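Local coordinates for protein neurotoxin (Clostridium botulinum, PDB 1ZB7) that acts in the host cytosol as a zinc endopeptidase, the light chain of botulinum neurotoxin type G, that cleaves the synaptobrevins VAMP1, VAMP2 and VAMP3, in VAMP2 at an Ala-Ala bond, at residues D114-L119 with K320-N325; R302-S307 with N334-V339. All blocks are in the same frame, centred on the assembly; numbering follows the deposited sequence.

Interaction 1. Residues D114-L119 with K320-N325; sequences DAIPYL and KQIYKN
Tyr323 reaches from helix 316-327 into the bend of loop 114-119, and its hydroxyl meets the backbone there. The OH donates to Pro117 O at 2.6 Å, tilted 21° from the carbonyl plane, and accepts a weak, bent bond from Leu119 N (3.2 Å). Pro117 O thus provides the main hold on the hydroxyl, with Leu119 N adding a weak second one. Packing is tight around it: Leu119 CG lies 3.4 Å from Tyr323 OH, Ile116 CG2 comes to 3.9 Å from Tyr323 CE1, and Ile116 O sits at the ring edge, in plane. Tyr118, with CG anti to its backbone N (chi1 -170°), brings CD1 over one face of the Tyr323 ring, toward the rim; the two ring planes meet at 34°, an oblique pair. Toward Asp114 the contact loosens. Ile116 CG2 and Ile322 CG2 are 4.4 Å apart, and beyond them a water bridges Asp114 O and Ile322 O, 3.1 Å from each, where Asp114 is exposed. The loop leaves helix 103-114 through an inverse gamma turn centred on Ala115; helix 282-303 packs on Tyr118 and Tyr323 through Leu303, and helix 224-239 meets Pro117 through Leu239.

Interaction 2. Residues R302-S307 with N334-V339; sequences RLNIVS and NGKYSV
Asn304, near the C-terminal part of helix 282-303, uses its side-chain amide to pair with the backbone N-H and C=O of Tyr337, in strand 337-338 of a two-stranded antiparallel hairpin with 330-331. The amide thus imitates the edge of a neighbouring strand, taking and giving one bond at the same residue. Asn304 has the most surface buried here, followed by Tyr337, with Leu303 and Lys336 contributing about equal, smaller shares.

Both bonds are nearly straight. Tyr337 N points to Asn304 OD1 at 2.9 Å with an N-H...O angle of 168°, in the carbonyl plane and on a lone pair. Asn304 ND2 returns a bond of the same length to Tyr337 O, again on a lone pair; this acceptor lies close to the amide plane of Asn304. Two straight bonds from one flat group fix its rotation and orientation. The Asn304 OD1 atom has a further partner in a water that also donates to Gly335 O, extending the link toward the hairpin turn.

Tyr337 holds its ring beside this pair, nearly coplanar with the amide (13° between planes), so that Asn304 OD1 lies at the ring edge, 3.2 Å from Tyr337 CD2. Leu303 covers one face: its CD1 makes a CH-pi contact 4.3 Å from the centroid, while Leu303 CB approaches Tyr337 CD2. Lys320 and Lys324 of helix 316-327 also touch the Tyr337 side chain.

Lys336, itself exposed, lays its chain over one face of the amide. Bent at chi2 (-61°) and again at chi4, its chain brings CD to 3.7 Å from Asn304 CG and turns NZ back to a weak hydrogen bond with Asn334 O.

In the fold
From the N terminus, 114-119 comes first, then 302-307, 320-325 and 334-339, so the two contacts cross rather than nest. Interaction 1 closes a long loop of 200 intervening residues, joining the segment after helix 103-114 to helix 316-327. Interaction 2 closes a short one of 26 residues, in which helix 316-327 itself lies, and ties the end of helix 282-303 to the 330-331/337-338 hairpin. Their centres are 13 Å apart. The two meet directly where Lys320 NZ probably bonds to Val306 O (3.0 Å), and where Tyr118 OH packs on Arg302 CB. Together they gather two helices, a loop and a hairpin on one side of the protease domain.

Interaction 1. Residues D114-L119 with K320-N325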
loop_
_atom_site.group_PDB
_atom_site.type_symbol
_atom_site.label_atom_id
_atom_site.label_comp_id
_atom_site.label_asym_id
_atom_site.label_seq_id
_atom_site.Cartn_x
_atom_site.Cartn_y
_atom_site.Cartn_z
ATOM N N ASP A 114 0.270 16.260 -29.847
ATOM C CA ASP A 114 1.470 15.934 -30.574
ATOM C C ASP A 114 1.992 14.499 -30.539
ATOM O O ASP A 114 2.917 14.164 -31.357
ATOM C CB ASP A 114 2.616 16.894 -30.136
ATOM C CG ASP A 114 2.405 18.290 -30.637
ATOM O OD1 ASP A 114 1.450 18.560 -31.476
ATOM O OD2 ASP A 114 3.187 19.143 -30.163
ATOM N N ALA A 115 1.532 13.664 -29.614
ATOM C CA ALA A 115 2.164 12.351 -29.378
ATOM C C ALA A 115 1.511 11.262 -30.181
ATOM O O ALA A 115 1.036 10.272 -29.666
ATOM C CB ALA A 115 2.211 12.005 -27.920
ATOM N N ILE A 116 1.520 11.462 -31.494
ATOM C CA ILE A 116 1.012 10.509 -32.468
ATOM C C ILE A 116 1.710 9.177 -32.280
ATOM O O ILE A 116 2.916 9.141 -32.154
ATOM C CB ILE A 116 1.183 11.152 -33.861
ATOM C CG1 ILE A 116 0.009 12.025 -34.157
ATOM C CG2 ILE A 116 1.427 10.224 -35.029
ATOM C CD1 ILE A 116 0.342 13.377 -33.796
ATOM N N PRO A 117 0.953 8.093 -32.207
ATOM C CA PRO A 117 1.553 6.756 -32.236
ATOM C C PRO A 117 2.433 6.549 -33.483
ATOM O O PRO A 117 2.200 7.153 -34.552
ATOM C CB PRO A 117 0.349 5.787 -32.226
ATOM C CG PRO A 117 -0.866 6.683 -32.143
ATOM C CD PRO A 117 -0.509 8.077 -32.053
ATOM N N TYR A 118 3.508 5.783 -33.299
ATOM C CA TYR A 118 4.314 5.321 -34.372
ATOM C C TYR A 118 3.470 4.499 -35.342
ATOM O O TYR A 118 2.603 3.705 -34.951
ATOM C CB TYR A 118 5.509 4.552 -33.809
ATOM C CG TYR A 118 6.580 4.201 -34.847
ATOM C CD1 TYR A 118 7.623 5.092 -35.101
ATOM C CD2 TYR A 118 6.525 3.011 -35.573
ATOM C CE1 TYR A 118 8.638 4.787 -36.078
ATOM C CE2 TYR A 118 7.543 2.705 -36.566
ATOM C CZ TYR A 118 8.576 3.622 -36.799
ATOM O OH TYR A 118 9.540 3.428 -37.750
ATOM N N LEU A 119 3.698 4.713 -36.640
ATOM C CA LEU A 119 3.115 3.876 -37.729
ATOM C C LEU A 119 3.697 2.454 -37.811
ATOM O O LEU A 119 4.409 2.103 -38.724
ATOM C CB LEU A 119 3.218 4.607 -39.056
ATOM C CG LEU A 119 2.756 6.046 -39.087
ATOM C CD1 LEU A 119 2.805 6.579 -40.439
ATOM C CD2 LEU A 119 1.288 6.247 -38.518
ATOM N N LYS A 320 8.632 11.059 -40.341
ATOM C CA LYS A 320 9.938 11.155 -39.693
ATOM C C LYS A 320 10.126 12.439 -38.888
ATOM O O LYS A 320 10.650 12.417 -37.770
ATOM C CB LYS A 320 11.068 10.975 -40.700
ATOM C CG LYS A 320 11.205 9.557 -41.210
ATOM C CD LYS A 320 12.397 9.390 -42.130
ATOM C CE LYS A 320 12.672 7.886 -42.481
ATOM N NZ LYS A 320 14.136 7.457 -42.961
ATOM N N GLN A 321 9.722 13.560 -39.465
ATOM C CA GLN A 321 9.770 14.844 -38.750
ATOM C C GLN A 321 8.841 14.983 -37.476
ATOM O O GLN A 321 9.196 15.530 -36.443
ATOM C CB GLN A 321 9.502 15.952 -39.733
ATOM C CG GLN A 321 9.574 17.333 -39.094
ATOM C CD GLN A 321 10.992 17.829 -38.724
ATOM O OE1 GLN A 321 11.881 17.966 -39.601
ATOM N NE2 GLN A 321 11.182 18.170 -37.431
ATOM N N ILE A 322 7.641 14.521 -37.625
ATOM C CA ILE A 322 6.728 14.361 -36.553
ATOM C C ILE A 322 7.341 13.537 -35.371
ATOM O O ILE A 322 7.301 13.963 -34.199
ATOM C CB ILE A 322 5.440 13.707 -37.095
ATOM C CG1 ILE A 322 4.668 14.713 -37.948
ATOM C CG2 ILE A 322 4.548 13.248 -35.985
ATOM C CD1 ILE A 322 3.360 14.102 -38.555
ATOM N N TYR A 323 7.902 12.373 -35.680
ATOM C CA TYR A 323 8.502 11.526 -34.650
ATOM C C TYR A 323 9.759 12.136 -34.060
ATOM O O TYR A 323 9.982 12.028 -32.862
ATOM C CB TYR A 323 8.722 10.080 -35.163
ATOM C CG TYR A 323 7.405 9.423 -35.499
ATOM C CD1 TYR A 323 6.311 9.477 -34.592
ATOM C CD2 TYR A 323 7.191 8.830 -36.756
ATOM C CE1 TYR A 323 5.177 8.992 -34.923
ATOM C CE2 TYR A 323 5.988 8.260 -37.045
ATOM C CZ TYR A 323 4.998 8.366 -36.151
ATOM O OH TYR A 323 3.763 7.921 -36.451
ATOM N N LYS A 324 10.606 12.738 -34.875
ATOM C CA LYS A 324 11.728 13.528 -34.361
ATOM C C LYS A 324 11.255 14.563 -33.302
ATOM O O LYS A 324 11.809 14.649 -32.239
ATOM C CB LYS A 324 12.440 14.195 -35.510
ATOM C CG LYS A 324 13.670 15.043 -35.093
ATOM C CD LYS A 324 14.030 16.026 -36.179
ATOM C CE LYS A 324 15.184 16.910 -35.704
ATOM N NZ LYS A 324 15.931 17.525 -36.867
ATOM N N ASN A 325 10.209 15.317 -33.622
ATOM C CA ASN A 325 9.570 16.258 -32.713
ATOM C C ASN A 325 8.952 15.586 -31.508
ATOM O O ASN A 325 9.195 16.028 -30.380
ATOM C CB ASN A 325 8.475 17.110 -33.392
ATOM C CG ASN A 325 8.990 17.974 -34.682
ATOM O OD1 ASN A 325 10.187 18.083 -34.999
ATOM N ND2 ASN A 325 7.992 18.586 -35.411
HETATM O O HOH W 1 5.070 15.761 -32.973
#

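Interaction 2. Residues R302-S307 with N334-V339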
loop_
_atom_site.group_PDB
_atom_site.type_symbol
_atom_site.label_atom_id
_atom_site.label_comp_id
_atom_site.label_asym_id
_atom_site.label_seq_id
_atom_site.Cartn_x
_atom_site.Cartn_y
_atom_site.Cartn_z
ATOM N N ARG A 302 14.602 2.391 -36.009
ATOM C CA ARG A 302 13.566 2.204 -37.034
ATOM C C ARG A 302 13.502 3.363 -38.046
ATOM O O ARG A 302 13.481 3.104 -39.272
ATOM C CB ARG A 302 12.133 1.888 -36.430
ATOM C CG ARG A 302 12.091 0.430 -36.113
ATOM C CD ARG A 302 10.986 -0.142 -35.200
ATOM N NE ARG A 302 9.907 -0.572 -36.057
ATOM C CZ ARG A 302 9.393 -1.779 -36.242
ATOM N NH1 ARG A 302 9.774 -2.885 -35.606
ATOM N NH2 ARG A 302 8.375 -1.821 -37.077
ATOM N N LEU A 303 13.567 4.606 -37.542
ATOM C CA LEU A 303 13.435 5.765 -38.349
ATOM C C LEU A 303 14.580 5.815 -39.346
ATOM O O LEU A 303 14.398 6.285 -40.434
ATOM C CB LEU A 303 13.427 7.058 -37.516
ATOM C CG LEU A 303 12.133 7.442 -36.824
ATOM C CD1 LEU A 303 12.294 8.833 -36.248
ATOM C CD2 LEU A 303 10.906 7.367 -37.739
ATOM N N ASN A 304 15.751 5.316 -38.943
ATOM C CA ASN A 304 16.896 5.354 -39.795
ATOM C C ASN A 304 16.818 4.381 -40.924
ATOM O O ASN A 304 17.645 4.418 -41.710
ATOM C CB ASN A 304 18.191 5.147 -38.987
ATOM C CG ASN A 304 18.489 6.327 -38.115
ATOM O OD1 ASN A 304 17.946 7.388 -38.363
ATOM N ND2 ASN A 304 19.256 6.142 -37.049
ATOM N N ILE A 305 15.878 3.460 -40.944
ATOM C CA ILE A 305 15.775 2.498 -41.995
ATOM C C ILE A 305 14.460 2.482 -42.674
ATOM O O ILE A 305 14.333 1.733 -43.603
ATOM C CB ILE A 305 16.131 0.990 -41.573
ATOM C CG1 ILE A 305 15.204 0.447 -40.557
ATOM C CG2 ILE A 305 17.644 0.853 -41.205
ATOM C CD1 ILE A 305 15.718 -0.936 -40.010
ATOM N N VAL A 306 13.514 3.314 -42.265
ATOM C CA VAL A 306 12.222 3.406 -42.946
ATOM C C VAL A 306 12.396 4.057 -44.209
ATOM O O VAL A 306 13.108 5.038 -44.304
ATOM C CB VAL A 306 11.042 4.194 -42.064
ATOM C CG1 VAL A 306 9.767 4.514 -42.926
ATOM C CG2 VAL A 306 10.702 3.344 -41.026
ATOM N N SER A 307 11.946 3.389 -45.250
ATOM C CA SER A 307 12.137 3.893 -46.653
ATOM C C SER A 307 10.804 3.861 -47.423
ATOM O O SER A 307 10.775 4.353 -48.530
ATOM C CB SER A 307 13.102 3.030 -47.287
ATOM O OG SER A 307 12.578 1.756 -47.338
ATOM N N ASN A 334 23.563 13.600 -41.899
ATOM C CA ASN A 334 23.164 12.593 -42.893
ATOM C C ASN A 334 21.828 12.141 -42.850
ATOM O O ASN A 334 21.496 11.131 -43.546
ATOM C CB ASN A 334 24.064 11.372 -42.864
ATOM C CG ASN A 334 25.437 11.715 -43.256
ATOM O OD1 ASN A 334 25.577 12.462 -44.183
ATOM N ND2 ASN A 334 26.431 11.270 -42.497
ATOM N N GLY A 335 21.010 12.821 -41.971
ATOM C CA GLY A 335 19.711 12.452 -41.789
ATOM C C GLY A 335 19.495 11.397 -40.711
ATOM O O GLY A 335 18.328 10.960 -40.512
ATOM N N LYS A 336 20.598 10.962 -40.050
ATOM C CA LYS A 336 20.413 9.927 -38.982
ATOM C C LYS A 336 20.013 10.431 -37.638
ATOM O O LYS A 336 20.659 11.335 -37.067
ATOM C CB LYS A 336 21.666 9.033 -38.845
ATOM C CG LYS A 336 22.000 8.314 -40.201
ATOM C CD LYS A 336 20.860 7.332 -40.744
ATOM C CE LYS A 336 21.073 6.964 -42.194
ATOM N NZ LYS A 336 20.954 8.213 -43.030
ATOM N N TYR A 337 18.964 9.751 -37.096
ATOM C CA TYR A 337 18.426 10.039 -35.815
ATOM C C TYR A 337 19.098 9.275 -34.716
ATOM O O TYR A 337 19.503 8.096 -34.881
ATOM C CB TYR A 337 16.933 9.739 -35.774
ATOM C CG TYR A 337 16.170 10.451 -36.868
ATOM C CD1 TYR A 337 15.768 11.787 -36.710
ATOM C CD2 TYR A 337 15.927 9.813 -38.100
ATOM C CE1 TYR A 337 15.067 12.430 -37.708
ATOM C CE2 TYR A 337 15.248 10.476 -39.161
ATOM C CZ TYR A 337 14.794 11.780 -38.936
ATOM O OH TYR A 337 14.056 12.407 -39.917
ATOM N N SER A 338 19.221 9.962 -33.573
ATOM C CA SER A 338 19.819 9.381 -32.383
ATOM C C SER A 338 19.138 10.007 -31.152
ATOM O O SER A 338 18.379 10.963 -31.254
ATOM C CB SER A 338 21.337 9.542 -32.384
ATOM O OG SER A 338 21.661 10.901 -32.088
ATOM N N VAL A 339 19.321 9.356 -30.007
ATOM C CA VAL A 339 18.809 9.810 -28.719
ATOM C C VAL A 339 19.911 10.502 -27.957
ATOM O O VAL A 339 20.952 9.888 -27.613
ATOM C CB VAL A 339 18.315 8.656 -27.844
ATOM C CG1 VAL A 339 17.771 9.189 -26.483
ATOM C CG2 VAL A 339 17.233 7.879 -28.543
HETATM O O HOH W 2 16.936 8.662 -41.082
#